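Local coordinates for DNA polymerase III, gamma subunit-related protein (Thermotoga maritima, PDB 2GNO) that is related to the gamma subunit of DNA polymerase III and may bind DNA, at residues 194-199 with 230-235; 251-256 with 265-270. One frame throughout, in Å; residues are numbered along the deposited sequence.

Interaction 1. Residues 194-199 with 230-235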
loop_
_atom_site.group_PDB
_atom_site.type_symbol
_atom_site.label_atom_id
_atom_site.label_comp_id
_atom_site.label_asym_id
_atom_site.label_seq_id
_atom_site.Cartn_x
_atom_site.Cartn_y
_atom_site.Cartn_z
ATOM N N LYS A 194 5.549 8.647 22.160
ATOM C CA LYS A 194 6.029 7.397 21.566
ATOM C C LYS A 194 5.087 6.852 20.502
ATOM O O LYS A 194 5.546 6.291 19.508
ATOM C CB LYS A 194 6.258 6.336 22.652
ATOM C CG LYS A 194 7.338 6.720 23.653
ATOM C CD LYS A 194 7.577 5.636 24.688
ATOM N N LEU A 195 3.777 6.998 20.730
ATOM C CA LEU A 195 2.775 6.540 19.786
ATOM C C LEU A 195 2.895 7.282 18.459
ATOM O O LEU A 195 2.736 6.674 17.403
ATOM C CB LEU A 195 1.368 6.753 20.358
ATOM C CG LEU A 195 0.155 6.335 19.510
ATOM C CD1 LEU A 195 0.199 4.832 19.263
ATOM C CD2 LEU A 195 -1.168 6.740 20.178
ATOM N N LEU A 196 3.166 8.590 18.514
ATOM C CA LEU A 196 3.312 9.404 17.294
ATOM C C LEU A 196 4.477 9.016 16.391
ATOM O O LEU A 196 4.480 9.359 15.213
ATOM C CB LEU A 196 3.377 10.889 17.639
ATOM C CG LEU A 196 2.093 11.460 18.235
ATOM C CD1 LEU A 196 2.320 12.905 18.652
ATOM C CD2 LEU A 196 0.925 11.340 17.257
ATOM N N LYS A 197 5.449 8.290 16.948
ATOM C CA LYS A 197 6.577 7.780 16.206
ATOM C C LYS A 197 6.161 6.547 15.378
ATOM O O LYS A 197 6.940 6.098 14.546
ATOM C CB LYS A 197 7.732 7.448 17.168
ATOM C CG LYS A 197 8.241 8.667 17.966
ATOM C CD LYS A 197 9.307 8.296 18.991
ATOM C CE LYS A 197 9.697 9.495 19.855
ATOM N NZ LYS A 197 10.272 10.618 19.054
ATOM N N LYS A 198 4.951 6.007 15.593
ATOM C CA LYS A 198 4.444 4.850 14.859
ATOM C C LYS A 198 3.281 5.134 13.908
ATOM O O LYS A 198 3.039 4.340 13.025
ATOM C CB LYS A 198 3.994 3.770 15.840
ATOM C CG LYS A 198 5.086 3.230 16.784
ATOM C CD LYS A 198 4.475 2.207 17.728
ATOM C CE LYS A 198 5.476 1.610 18.695
ATOM N NZ LYS A 198 6.494 0.790 17.995
ATOM N N VAL A 199 2.574 6.259 14.059
ATOM C CA VAL A 199 1.409 6.540 13.197
ATOM C C VAL A 199 1.733 6.622 11.695
ATOM O O VAL A 199 0.838 6.401 10.882
ATOM C CB VAL A 199 0.578 7.772 13.674
ATOM C CG1 VAL A 199 0.157 7.583 15.126
ATOM C CG2 VAL A 199 1.352 9.076 13.516
ATOM N N ASP A 230 -2.920 19.936 20.040
ATOM C CA ASP A 230 -1.701 20.774 19.968
ATOM C C ASP A 230 -0.439 19.917 20.033
ATOM O O ASP A 230 0.496 20.139 19.255
ATOM C CB ASP A 230 -1.681 21.844 21.058
ATOM C CG ASP A 230 -2.769 22.911 20.868
ATOM O OD1 ASP A 230 -3.368 22.997 19.770
ATOM O OD2 ASP A 230 -3.031 23.663 21.833
ATOM N N GLN A 231 -0.431 18.923 20.924
ATOM C CA GLN A 231 0.708 18.005 21.042
ATOM C C GLN A 231 0.938 17.229 19.729
ATOM O O GLN A 231 2.079 17.008 19.335
ATOM C CB GLN A 231 0.480 17.025 22.193
ATOM C CG GLN A 231 1.607 16.029 22.449
ATOM C CD GLN A 231 1.310 15.071 23.600
ATOM O OE1 GLN A 231 0.164 14.914 24.038
ATOM N NE2 GLN A 231 2.347 14.403 24.074
ATOM N N VAL A 232 -0.138 16.802 19.074
ATOM C CA VAL A 232 -0.012 16.067 17.823
ATOM C C VAL A 232 0.424 16.966 16.666
ATOM O O VAL A 232 1.283 16.577 15.893
ATOM C CB VAL A 232 -1.307 15.307 17.468
ATOM C CG1 VAL A 232 -1.224 14.663 16.081
ATOM C CG2 VAL A 232 -1.588 14.236 18.522
ATOM N N THR A 233 -0.171 18.149 16.549
ATOM C CA THR A 233 0.155 19.062 15.466
ATOM C C THR A 233 1.516 19.739 15.618
ATOM O O THR A 233 2.044 20.238 14.627
ATOM C CB THR A 233 -0.945 20.104 15.234
ATOM O OG1 THR A 233 -1.141 20.873 16.416
ATOM C CG2 THR A 233 -2.252 19.429 14.816
ATOM N N ASN A 234 2.053 19.789 16.840
ATOM C CA ASN A 234 3.396 20.333 17.090
ATOM C C ASN A 234 4.492 19.299 16.751
ATOM O O ASN A 234 5.629 19.678 16.497
ATOM C CB ASN A 234 3.564 20.824 18.540
ATOM C CG ASN A 234 2.788 22.120 18.837
ATOM O OD1 ASN A 234 2.284 22.802 17.935
ATOM N ND2 ASN A 234 2.707 22.465 20.121
ATOM N N THR A 235 4.143 18.011 16.753
ATOM C CA THR A 235 5.065 16.911 16.437
ATOM C C THR A 235 5.002 16.493 14.963
ATOM O O THR A 235 6.029 16.233 14.351
ATOM C CB THR A 235 4.738 15.682 17.319
ATOM O OG1 THR A 235 4.881 16.037 18.702
ATOM C CG2 THR A 235 5.636 14.502 17.004
#

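Interaction 2. Residues 251-256 with 265-270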
loop_
_atom_site.group_PDB
_atom_site.type_symbol
_atom_site.label_atom_id
_atom_site.label_comp_id
_atom_site.label_asym_id
_atom_site.label_seq_id
_atom_site.Cartn_x
_atom_site.Cartn_y
_atom_site.Cartn_z
ATOM N N ILE A 251 -9.379 5.811 7.588
ATOM C CA ILE A 251 -9.864 5.038 8.743
ATOM C C ILE A 251 -11.225 5.561 9.217
ATOM O O ILE A 251 -12.138 4.774 9.430
ATOM C CB ILE A 251 -8.826 5.007 9.899
ATOM C CG1 ILE A 251 -7.592 4.225 9.456
ATOM C CG2 ILE A 251 -9.433 4.345 11.161
ATOM C CD1 ILE A 251 -6.429 4.317 10.397
ATOM N N ILE A 252 -11.372 6.879 9.350
ATOM C CA ILE A 252 -12.650 7.490 9.775
ATOM C C ILE A 252 -13.764 7.122 8.787
ATOM O O ILE A 252 -14.867 6.779 9.217
ATOM C CB ILE A 252 -12.509 9.045 9.916
ATOM C CG1 ILE A 252 -11.530 9.390 11.053
ATOM C CG2 ILE A 252 -13.832 9.685 10.197
ATOM C CD1 ILE A 252 -11.042 10.797 11.048
ATOM N N LEU A 253 -13.476 7.189 7.483
ATOM C CA LEU A 253 -14.465 6.824 6.471
ATOM C C LEU A 253 -14.869 5.380 6.538
ATOM O O LEU A 253 -16.043 5.080 6.663
ATOM C CB LEU A 253 -13.984 7.059 5.033
ATOM C CG LEU A 253 -14.068 8.438 4.399
ATOM C CD1 LEU A 253 -13.490 8.391 3.006
ATOM C CD2 LEU A 253 -15.537 8.880 4.327
ATOM N N HIS A 254 -13.880 4.493 6.459
ATOM C CA HIS A 254 -14.138 3.055 6.436
ATOM C C HIS A 254 -14.511 2.421 7.760
ATOM O O HIS A 254 -15.077 1.335 7.740
ATOM C CB HIS A 254 -12.959 2.300 5.800
ATOM C CG HIS A 254 -12.702 2.687 4.380
ATOM N ND1 HIS A 254 -11.796 3.665 4.025
ATOM C CD2 HIS A 254 -13.249 2.245 3.221
ATOM C CE1 HIS A 254 -11.791 3.806 2.712
ATOM N NE2 HIS A 254 -12.661 2.954 2.200
ATOM N N GLU A 255 -14.240 3.079 8.888
ATOM C CA GLU A 255 -14.549 2.494 10.203
ATOM C C GLU A 255 -15.638 3.235 11.006
ATOM O O GLU A 255 -15.525 3.411 12.217
ATOM C CB GLU A 255 -13.245 2.307 10.994
ATOM C CG GLU A 255 -12.182 1.549 10.169
ATOM C CD GLU A 255 -10.962 1.104 10.964
ATOM O OE1 GLU A 255 -10.886 1.375 12.173
ATOM O OE2 GLU A 255 -10.061 0.492 10.371
ATOM N N ASN A 256 -16.692 3.626 10.285
ATOM C CA ASN A 256 -17.893 4.332 10.771
ATOM C C ASN A 256 -18.988 4.118 9.726
ATOM O O ASN A 256 -18.674 3.879 8.561
ATOM C CB ASN A 256 -17.680 5.859 10.869
ATOM C CG ASN A 256 -16.973 6.316 12.143
ATOM O OD1 ASN A 256 -17.472 6.102 13.245
ATOM N ND2 ASN A 256 -15.900 7.081 11.985
ATOM N N LYS A 265 -23.041 15.132 4.720
ATOM C CA LYS A 265 -22.194 16.320 4.603
ATOM C C LYS A 265 -20.773 15.895 5.020
ATOM O O LYS A 265 -19.808 16.258 4.375
ATOM C CB LYS A 265 -22.659 17.464 5.520
ATOM C CG LYS A 265 -21.779 18.710 5.427
ATOM C CD LYS A 265 -22.191 19.810 6.374
ATOM C CE LYS A 265 -21.240 20.992 6.215
ATOM N NZ LYS A 265 -21.512 22.108 7.151
ATOM N N SER A 266 -20.667 15.174 6.137
ATOM C CA SER A 266 -19.374 14.694 6.651
ATOM C C SER A 266 -18.663 13.762 5.684
ATOM O O SER A 266 -17.468 13.909 5.456
ATOM C CB SER A 266 -19.556 13.990 7.991
ATOM O OG SER A 266 -20.026 14.892 8.957
ATOM N N VAL A 267 -19.399 12.813 5.112
ATOM C CA VAL A 267 -18.834 11.872 4.132
ATOM C C VAL A 267 -18.324 12.613 2.916
ATOM O O VAL A 267 -17.244 12.290 2.420
ATOM C CB VAL A 267 -19.867 10.814 3.656
ATOM C CG1 VAL A 267 -19.358 9.982 2.469
ATOM C CG2 VAL A 267 -20.196 9.910 4.756
ATOM N N SER A 268 -19.106 13.586 2.427
ATOM C CA SER A 268 -18.712 14.394 1.265
ATOM C C SER A 268 -17.427 15.149 1.524
ATOM O O SER A 268 -16.604 15.275 0.626
ATOM C CB SER A 268 -19.817 15.373 0.858
ATOM O OG SER A 268 -20.935 14.660 0.381
ATOM N N PHE A 269 -17.272 15.654 2.748
ATOM C CA PHE A 269 -16.059 16.360 3.164
ATOM C C PHE A 269 -14.882 15.376 3.234
ATOM O O PHE A 269 -13.838 15.618 2.634
ATOM C CB PHE A 269 -16.293 17.060 4.502
ATOM C CG PHE A 269 -15.072 17.708 5.086
ATOM C CD1 PHE A 269 -14.620 18.925 4.600
ATOM C CD2 PHE A 269 -14.410 17.135 6.177
ATOM C CE1 PHE A 269 -13.502 19.538 5.164
ATOM C CE2 PHE A 269 -13.290 17.739 6.727
ATOM C CZ PHE A 269 -12.847 18.945 6.232
ATOM N N LEU A 270 -15.072 14.250 3.916
ATOM C CA LEU A 270 -14.032 13.208 4.033
ATOM C C LEU A 270 -13.591 12.690 2.656
ATOM O O LEU A 270 -12.379 12.595 2.398
ATOM C CB LEU A 270 -14.518 12.066 4.940
ATOM C CG LEU A 270 -14.720 12.393 6.432
ATOM C CD1 LEU A 270 -15.545 11.317 7.144
ATOM C CD2 LEU A 270 -13.417 12.620 7.128
#

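Interaction 1. Residues 194-199 with 230-235
Leu196 turns its CG beside its own backbone N (chi1 -66°) and then runs out extended, with CD1 anti to CA (chi2 175°), a shape that carries the forked end of the side chain onto Val232 and Thr235. The contact lays this one side chain on the flank of a helix in the all-helical C-terminal part of the chain: residues 194-199, which carry on from helix 192-195, lie against residues 230-235 of helix 225-235, which belongs to the C-terminal domain of the DNA polymerase III gamma subunit-related family. One leucine carries the 194-199 side of the contact. Its CA stands 7.5 Å from the CA of Val232, the closest CA pair across the two segments.

The two methyls of Leu196 divide the work. CD2 faces the isopropyl group of Val232, lying 4.0 Å from Val232 CG2 and 4.1 Å from Val232 CG1, so that it meets both branches almost equally. CD1 is directed at the helix surface between Val232 and Thr235, one turn apart, with Val232 CA at 4.0 Å and Thr235 CB at 3.9 Å. On Thr235, CG2 is anti to the backbone N (chi1 -60°) and OG1 lies beside that N, and CD1 touches both branches as well as CB. The side chain of Leu196 passes slantwise over those of Val232 and Thr235.

No hydrogen bond links the segments, and the attraction is dispersive. Leu196 and Val232 are buried, whereas Thr235 is exposed and borders the contact on the solvent side. Beyond the two segments, Ile236 also packs on Leu196, and Phe217 of helix 203-219 meets Val232. Gln231 adds little with its side chain; its contribution is backbone, with its carbonyl O 4.2 Å from Leu196 CD1.

Interaction 2. Residues 251-256 with 265-270
Leu270 reaches from helix 261-274 onto Ile252 and Leu253 near the end of helix 239-254. Its CB meets the end of Leu253 at once: Leu253 CD2 is 3.4 Å away, a close approach for two carbons, and Leu253 CG is 3.7 Å away. One bond further, CG of Leu270 is still within 4.2 Å of Leu253 CD2. This CG lies beside the backbone N (chi1 -67°) and the chain then runs extended (chi2 165°), which sends Leu270 CD1 to two partners, 3.7 Å from Leu253 CD2 and 3.9 Å from Ile252 CG2. The two leucines lie alongside, pointing opposite ways, while Ile252 stands roughly perpendicular to Leu270. Val267, one turn earlier, is a looser neighbour of Leu253 CD2.

Polar bonds secure the backbone where helix 239-254 ends. Asn256 ND2 donates to Ile252 O (3.0 Å, N-H...O 158°) on a lone pair in the carbonyl plane, and Trp258 NE1 bonds to Leu253 O. Val267 and Leu270 also touch Trp258, so the connection between the helices joins the apolar cluster. This is the interface of a helix-loop-helix unit, two consecutive helices of the C-terminal domain packed through aliphatic side chains.

Interactions 1 and 2 follow one another along the chain within its helical C-terminal half, with centres 22 Å apart and nearest atoms about 8 Å apart. They share no helix, although 225-235 and 239-254 are consecutive, but helix 203-219 touches both, through Phe217 at interaction 1 and Leu214 at interaction 2. Helix 283-298 packs on Leu270 through Ile290, and near interaction 1 meets Thr233, which points away from 194-199. Each is partly buried and apolar, with no hydrogen bond between its segments. Interaction 1 depends on one leucine and runs out at an exposed threonine; interaction 2 draws side chains from both helices, has no exposed residue among those that touch, and is bordered by polar bonds at a helix end.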